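Local atomic coordinates of 1,4-beta-N-Acetylmuramidase M1 (Streptomyces coelicolor, PDB entry 1JFX), a protein that hydrolyses the beta-1,4 linkages between N-acetylmuramic acid and N-acetyl-D-glucosamine in bacterial peptidoglycan, acting as both a lysozyme and a diacetylmuramidase. Residues A[34-39]-A[64-69]; A[60-65]-A[96-101]; A[105-110]-A[144-149]. All coordinates share one frame; numbering follows the deposited sequence.

Contact 1 (A[34-39]-A[64-69])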
# COMPACT_ATOMS: atom_id res chain seq x y z
N ALA A 34 -8.46 -0.65 3.57
CA ALA A 34 -9.22 -1.54 4.42
C ALA A 34 -9.43 -0.98 5.81
O ALA A 34 -10.56 -0.73 6.22
CB ALA A 34 -8.52 -2.89 4.52
N THR A 35 -8.33 -0.78 6.53
CA THR A 35 -8.39 -0.32 7.91
C THR A 35 -7.50 0.89 8.17
O THR A 35 -6.64 1.23 7.36
CB THR A 35 -7.90 -1.44 8.82
OG1 THR A 35 -6.69 -1.98 8.26
CG2 THR A 35 -8.94 -2.58 8.90
N GLU A 36 -7.73 1.53 9.32
CA GLU A 36 -6.92 2.66 9.76
C GLU A 36 -6.90 2.62 11.28
O GLU A 36 -7.90 2.31 11.94
CB GLU A 36 -7.49 4.00 9.26
CG GLU A 36 -6.71 5.21 9.79
CD GLU A 36 -6.95 6.49 8.99
OE1 GLU A 36 -7.74 6.47 8.03
OE2 GLU A 36 -6.34 7.52 9.33
N GLY A 37 -5.75 2.93 11.85
CA GLY A 37 -5.63 2.91 13.30
C GLY A 37 -6.07 1.60 13.92
O GLY A 37 -5.80 0.52 13.39
N THR A 38 -6.77 1.69 15.05
CA THR A 38 -7.22 0.51 15.76
C THR A 38 -8.66 0.10 15.51
O THR A 38 -9.03 -1.03 15.81
CB THR A 38 -7.12 0.71 17.28
OG1 THR A 38 -8.11 1.66 17.69
CG2 THR A 38 -5.73 1.24 17.66
N ASN A 39 -9.48 1.02 14.99
CA ASN A 39 -10.89 0.67 14.82
C ASN A 39 -11.63 1.29 13.65
O ASN A 39 -12.86 1.32 13.65
CB ASN A 39 -11.64 0.99 16.11
CG ASN A 39 -11.53 2.44 16.49
OD1 ASN A 39 -11.39 3.31 15.63
ND2 ASN A 39 -11.60 2.72 17.79
N PHE A 64 -3.92 2.12 6.99
CA PHE A 64 -3.37 3.44 7.30
C PHE A 64 -2.95 3.41 8.77
O PHE A 64 -3.78 3.38 9.69
CB PHE A 64 -4.40 4.53 7.04
CG PHE A 64 -3.82 5.92 7.10
CD1 PHE A 64 -3.43 6.48 8.32
CD2 PHE A 64 -3.66 6.68 5.94
CE1 PHE A 64 -2.88 7.78 8.38
CE2 PHE A 64 -3.12 7.97 5.98
CZ PHE A 64 -2.73 8.52 7.21
N ALA A 65 -1.64 3.40 9.00
CA ALA A 65 -1.11 3.33 10.36
C ALA A 65 -1.33 4.57 11.22
O ALA A 65 -1.28 5.69 10.73
CB ALA A 65 0.39 3.07 10.30
N ARG A 66 -1.54 4.35 12.52
CA ARG A 66 -1.63 5.43 13.49
C ARG A 66 -0.74 4.87 14.62
O ARG A 66 -1.23 4.34 15.62
CB ARG A 66 -3.06 5.65 13.98
CG ARG A 66 -4.01 6.17 12.90
CD ARG A 66 -3.62 7.55 12.35
NE ARG A 66 -4.73 8.10 11.59
CZ ARG A 66 -5.57 9.01 12.06
NH1 ARG A 66 -5.41 9.49 13.30
NH2 ARG A 66 -6.60 9.42 11.32
N PRO A 67 0.58 4.98 14.46
CA PRO A 67 1.52 4.47 15.45
C PRO A 67 1.35 4.95 16.89
O PRO A 67 1.86 4.31 17.81
CB PRO A 67 2.89 4.83 14.85
CG PRO A 67 2.64 4.72 13.38
CD PRO A 67 1.30 5.45 13.25
N ASN A 68 0.66 6.07 17.09
CA ASN A 68 0.44 6.60 18.44
C ASN A 68 -0.66 5.83 19.17
O ASN A 68 -0.71 5.82 20.39
CB ASN A 68 -0.05 8.05 18.36
CG ASN A 68 -1.33 8.18 17.55
OD1 ASN A 68 -1.32 8.00 16.33
ND2 ASN A 68 -2.45 8.48 18.22
N ALA A 69 -1.54 5.19 18.40
CA ALA A 69 -2.71 4.51 18.95
C ALA A 69 -2.57 3.12 19.54
O ALA A 69 -3.38 2.73 20.38
CB ALA A 69 -3.82 4.51 17.90
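Glu-36 reaches from the last residue of its strand along the flank of Phe-64 to the guanidinium group of Arg-66. CB of Glu-36 starts 3.8 Å from CB of Phe-64, its partner in a parallel beta bridge. The bridge sets both residues on one face of the sheet; with CG anti to the backbone N in each (Glu-36 chi1 176°), the two side chains run side by side. CG of Glu-36 packs on CB and the carbonyl O of Phe-64, and its CD comes to 3.6 Å from Phe-64 CD1. The carboxylate, turned 31° from the ring plane, then divides its work. OE1 forms a salt bridge with Lys-33, whereas Glu-36 OE2 lies oblique to the ring, 3.3 Å from Phe-64 CD1, and takes both bonds from Arg-66. NE of Arg-66 reaches the anti lone pair of Glu-36 OE2 at 2.8 Å; NH2 meets the same Glu-36 OE2 at 2.8 Å from above the carboxylate plane. Because NE and NH2 both donate to one oxygen lying near the guanidinium plane, the grip is side-on, and both N-H bonds are well bent. The bend of Arg-66 at chi2 (-63°) turns the guanidinium toward the Glu-36 carboxylate, while its CG packs on CA of Gly-37.

Below the side chains, Phe-64 N donates to Thr-35 O, and Gly-37 N donates to Phe-64 O at 3.0 Å. Thr-38 CG2 touches CB of Ala-69 where the two loops run on. The contact joins the C-terminal ends of neighbouring strands 29-36 and 58-64 in the beta-alpha barrel, beside the predicted catalytic residues Asp-98 and Glu-100. With a lysine on one oxygen and an arginine on the other, Glu-36 is probably held as a carboxylate, its plane fixed alongside Phe-64.

Contact 2 (A[60-65]-A[96-101])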
# COMPACT_ATOMS: atom_id res chain seq x y z
N GLY A 60 -4.89 -5.75 -3.77
CA GLY A 60 -4.49 -5.95 -2.38
C GLY A 60 -5.14 -4.89 -1.50
O GLY A 60 -5.82 -3.99 -2.00
N ALA A 61 -4.93 -5.01 -0.20
CA ALA A 61 -5.51 -4.07 0.77
C ALA A 61 -4.42 -3.27 1.46
O ALA A 61 -3.26 -3.69 1.50
CB ALA A 61 -6.28 -4.84 1.82
N TYR A 62 -4.77 -2.11 2.00
CA TYR A 62 -3.77 -1.34 2.75
C TYR A 62 -4.33 -0.85 4.08
O TYR A 62 -5.55 -0.66 4.25
CB TYR A 62 -3.19 -0.17 1.91
CG TYR A 62 -4.04 1.07 1.68
CD1 TYR A 62 -4.10 2.08 2.64
CD2 TYR A 62 -4.68 1.27 0.46
CE1 TYR A 62 -4.77 3.28 2.38
CE2 TYR A 62 -5.36 2.47 0.19
CZ TYR A 62 -5.39 3.47 1.15
OH TYR A 62 -5.98 4.67 0.89
N HIS A 63 -3.43 -0.69 5.03
CA HIS A 63 -3.75 -0.22 6.37
C HIS A 63 -3.12 1.13 6.60
O HIS A 63 -1.91 1.27 6.41
CB HIS A 63 -3.18 -1.17 7.42
CG HIS A 63 -3.33 -0.68 8.83
ND1 HIS A 63 -4.54 -0.71 9.50
CD2 HIS A 63 -2.44 -0.12 9.68
CE1 HIS A 63 -4.38 -0.19 10.70
NE2 HIS A 63 -3.11 0.18 10.84
N PHE A 64 -3.92 2.12 6.99
CA PHE A 64 -3.37 3.44 7.30
C PHE A 64 -2.95 3.41 8.77
O PHE A 64 -3.78 3.38 9.69
CB PHE A 64 -4.40 4.53 7.04
CG PHE A 64 -3.82 5.92 7.10
CD1 PHE A 64 -3.43 6.48 8.32
CD2 PHE A 64 -3.66 6.68 5.94
CE1 PHE A 64 -2.88 7.78 8.38
CE2 PHE A 64 -3.12 7.97 5.98
CZ PHE A 64 -2.73 8.52 7.21
N ALA A 65 -1.64 3.40 9.00
CA ALA A 65 -1.11 3.33 10.36
C ALA A 65 -1.33 4.57 11.22
O ALA A 65 -1.28 5.69 10.73
CB ALA A 65 0.39 3.07 10.30
N VAL A 96 -0.39 -3.78 2.39
CA VAL A 96 0.40 -2.57 2.48
C VAL A 96 0.28 -1.84 3.80
O VAL A 96 -0.82 -1.70 4.33
CB VAL A 96 -0.02 -1.58 1.36
CG1 VAL A 96 0.51 -0.16 1.64
CG2 VAL A 96 0.56 -2.05 0.02
N LEU A 97 1.42 -1.40 4.32
CA LEU A 97 1.47 -0.60 5.54
C LEU A 97 1.63 0.83 5.02
O LEU A 97 2.68 1.17 4.49
CB LEU A 97 2.67 -0.97 6.41
CG LEU A 97 2.94 0.02 7.56
CD1 LEU A 97 1.74 0.06 8.52
CD2 LEU A 97 4.21 -0.36 8.31
N ASP A 98 0.57 1.63 5.13
CA ASP A 98 0.57 3.03 4.69
C ASP A 98 0.96 3.81 5.94
O ASP A 98 0.14 4.04 6.83
CB ASP A 98 -0.83 3.41 4.21
CG ASP A 98 -0.95 4.87 3.77
OD1 ASP A 98 -0.17 5.73 4.25
OD2 ASP A 98 -1.86 5.17 2.97
N ILE A 99 2.22 4.22 6.01
CA ILE A 99 2.72 4.93 7.17
C ILE A 99 3.26 6.26 6.63
O ILE A 99 4.24 6.31 5.89
CB ILE A 99 3.76 4.03 7.92
CG1 ILE A 99 4.11 4.66 9.27
CG2 ILE A 99 4.96 3.71 7.01
CD1 ILE A 99 4.80 3.69 10.23
N GLU A 100 2.59 7.34 7.03
CA GLU A 100 2.89 8.66 6.49
C GLU A 100 2.57 9.78 7.48
O GLU A 100 2.15 9.51 8.60
CB GLU A 100 2.03 8.83 5.23
CG GLU A 100 0.52 8.84 5.51
CD GLU A 100 -0.31 9.08 4.26
OE1 GLU A 100 -0.62 8.11 3.53
OE2 GLU A 100 -0.65 10.25 3.99
N HIS A 101 2.75 11.04 7.05
CA HIS A 101 2.49 12.20 7.92
C HIS A 101 1.19 12.06 8.72
O HIS A 101 0.11 11.86 8.16
CB HIS A 101 2.39 13.50 7.10
CG HIS A 101 3.70 14.06 6.65
ND1 HIS A 101 4.54 13.39 5.78
CD2 HIS A 101 4.29 15.25 6.91
CE1 HIS A 101 5.58 14.16 5.51
NE2 HIS A 101 5.45 15.29 6.18
O HOH W 1 0.19 6.52 8.41
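Val-96 N to Ala-61 O, His-63 N to Val-96 O, Asp-98 N to His-63 O and Ala-65 N to Asp-98 O form four backbone hydrogen bonds between parallel strands whose axes approach to 4.7 Å at 30°. On one face, Tyr-62 CB packs against Val-96 CB at 3.5 Å. The tyrosine ring lies alongside Asp-98, Tyr-62 CE1 being 3.5 Å from Asp-98 OD2. Phe-64 CD2 also comes to 3.8 Å from Asp-98 OD2. Farther out, CE2 of Phe-64 meets CD of Glu-100 at 3.5 Å, the side chains crossing at about a right angle.

His-63 and Leu-97 occupy the other face, where ND1 and NE2 of His-63 are hydrogen-bonded to Thr-35 OG1 and Gln-75 OE1; just past the strand, Ala-65 CB touches Leu-97 CD1. Where the strands part, a water donates to Ala-65 O and Asp-98 O and accepts from Glu-100 N, over one face of the Phe-64 ring, toward its rim. These strands belong to a beta-alpha-beta unit of the barrel. Asp-98 OD1 lies 2.5 Å from Glu-100 OE1; both predicted catalytic acids meet aromatic ring carbons, so packing helps set where their carboxylates lie.

Contact 3 (A[105-110]-A[144-149])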
# COMPACT_ATOMS: atom_id res chain seq x y z
N GLY A 105 -1.77 15.36 14.56
CA GLY A 105 -0.82 15.37 15.65
C GLY A 105 0.59 15.43 15.10
O GLY A 105 0.77 15.64 13.90
N ALA A 106 1.58 15.24 15.97
CA ALA A 106 2.98 15.28 15.55
C ALA A 106 3.17 14.38 14.33
O ALA A 106 2.65 13.25 14.28
CB ALA A 106 3.90 14.83 16.70
N MET A 107 3.91 14.86 13.34
CA MET A 107 4.08 14.08 12.13
C MET A 107 4.65 12.68 12.33
O MET A 107 4.31 11.77 11.58
CB MET A 107 4.88 14.85 11.07
CG MET A 107 6.36 14.95 11.29
SD MET A 107 7.20 15.63 9.80
CE MET A 107 7.48 14.21 8.84
N CYS A 108 5.51 12.51 13.34
CA CYS A 108 6.08 11.19 13.62
C CYS A 108 5.36 10.46 14.76
O CYS A 108 5.92 9.56 15.40
CB CYS A 108 7.57 11.29 13.90
SG CYS A 108 8.55 12.01 12.54
N TYR A 109 4.13 10.89 15.02
CA TYR A 109 3.26 10.24 15.98
C TYR A 109 3.73 10.14 17.42
O TYR A 109 3.28 9.28 18.17
CB TYR A 109 2.95 8.84 15.44
CG TYR A 109 2.22 8.84 14.10
CD1 TYR A 109 0.83 8.97 14.05
CD2 TYR A 109 2.92 8.72 12.90
CE1 TYR A 109 0.15 8.98 12.83
CE2 TYR A 109 2.24 8.72 11.67
CZ TYR A 109 0.86 8.85 11.65
OH TYR A 109 0.18 8.85 10.45
N GLY A 110 4.64 11.02 17.81
CA GLY A 110 5.12 11.00 19.18
C GLY A 110 6.14 9.92 19.48
O GLY A 110 6.49 9.69 20.63
N TRP A 144 9.74 9.00 5.57
CA TRP A 144 10.67 7.93 5.92
C TRP A 144 11.96 8.46 6.52
O TRP A 144 12.40 8.04 7.60
CB TRP A 144 11.01 7.08 4.69
CG TRP A 144 11.83 5.88 5.07
CD1 TRP A 144 13.19 5.73 4.96
CD2 TRP A 144 11.34 4.70 5.70
NE1 TRP A 144 13.57 4.52 5.50
CE2 TRP A 144 12.45 3.87 5.96
CE3 TRP A 144 10.05 4.26 6.08
CZ2 TRP A 144 12.32 2.62 6.58
CZ3 TRP A 144 9.93 3.01 6.69
CH2 TRP A 144 11.06 2.21 6.94
N ASN A 145 12.58 9.40 5.82
CA ASN A 145 13.84 9.92 6.32
C ASN A 145 13.70 10.64 7.65
O ASN A 145 14.48 10.42 8.58
CB ASN A 145 14.49 10.80 5.24
CG ASN A 145 15.04 9.96 4.08
OD1 ASN A 145 15.43 8.80 4.27
ND2 ASN A 145 15.09 10.55 2.89
N THR A 146 12.67 11.47 7.77
CA THR A 146 12.46 12.19 9.01
C THR A 146 12.10 11.32 10.20
O THR A 146 12.77 11.37 11.25
CB THR A 146 11.38 13.26 8.83
OG1 THR A 146 11.90 14.27 7.96
CG2 THR A 146 10.98 13.88 10.17
N CYS A 147 11.05 10.51 10.05
CA CYS A 147 10.59 9.71 11.17
C CYS A 147 11.34 8.43 11.50
O CYS A 147 11.22 7.93 12.61
CB CYS A 147 9.10 9.42 11.00
SG CYS A 147 8.05 10.91 10.91
N THR A 148 12.12 7.89 10.56
CA THR A 148 12.90 6.70 10.89
C THR A 148 14.38 7.05 10.97
O THR A 148 15.21 6.21 11.29
CB THR A 148 12.74 5.56 9.85
OG1 THR A 148 13.50 5.84 8.67
CG2 THR A 148 11.28 5.40 9.49
N GLY A 149 14.71 8.30 10.69
CA GLY A 149 16.11 8.68 10.71
C GLY A 149 16.88 8.00 9.60
O GLY A 149 17.97 7.46 9.83
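Trp-144 O is gripped by two donors of Thr-148, the backbone N at 3.0 Å and the hydroxyl OG1 at 2.7 Å, which reach it from opposite faces of its carbonyl plane. OG1 comes in 37° above that plane and also lies over one face of the Trp-144 indole, toward its rim. It has a further hydrogen bond to the backbone N of Trp-151, just beyond the helix. One turn of helix 141-148 is tied together in this way, and Cys-147, the residue before Thr-148, points its CB toward loop 105-110.

The link across is the disulfide between Cys-108 SG and Cys-147 SG, 2.0 Å long with a chi3 of -83°, nearly perpendicular as is usual for an unstrained bridge. In each cysteine SG stands anti to the carbonyl carbon, beside the backbone N (chi1 -59° in both). This disulfide ties the loop that follows barrel strand 96-98 to the helix that follows the next strand, 136-139, so that two neighbouring connections on the catalytic side of the family 25 barrel are joined covalently. Cys-108 is held in a type I beta turn running from Ala-106 to Tyr-109.

Met-107 covers one flank of the bridge. Bent at chi3, its chain turns the methyl CE to 3.8 Å from Thr-146 CG2 and 3.9 Å from Cys-147 SG, crossing the threonine at about a right angle. Thr-146 CG2 in turn lies 3.9 Å from Cys-108 SG, so the sulfurs have methyl groups from both segments beside them. Met-107 O accepts a hydrogen bond from Trp-143 NE1, a second tie between the loop and the same helix.

From the N terminus, segment 34-39 begins on the end of strand 29-36, and contact 1 closes the loop through helix 45-54 when the chain returns at 64-69. Contact 2 opens on 60-65, sharing Phe-64 and Ala-65 with contact 1, and closes past helix 72-81 at 96-101; the two overlap at that shared strand end, setting three strands side by side. They also meet through Ala-34 N and Tyr-62 O, 3.0 Å apart, a probable hydrogen bond. Contact 3 follows in series, spanning helix 113-131 and strand 136-139. Tyr-109 connects it to the others: its OH is 2.8 Å from Glu-100 O, and its ring packs on Pro-67.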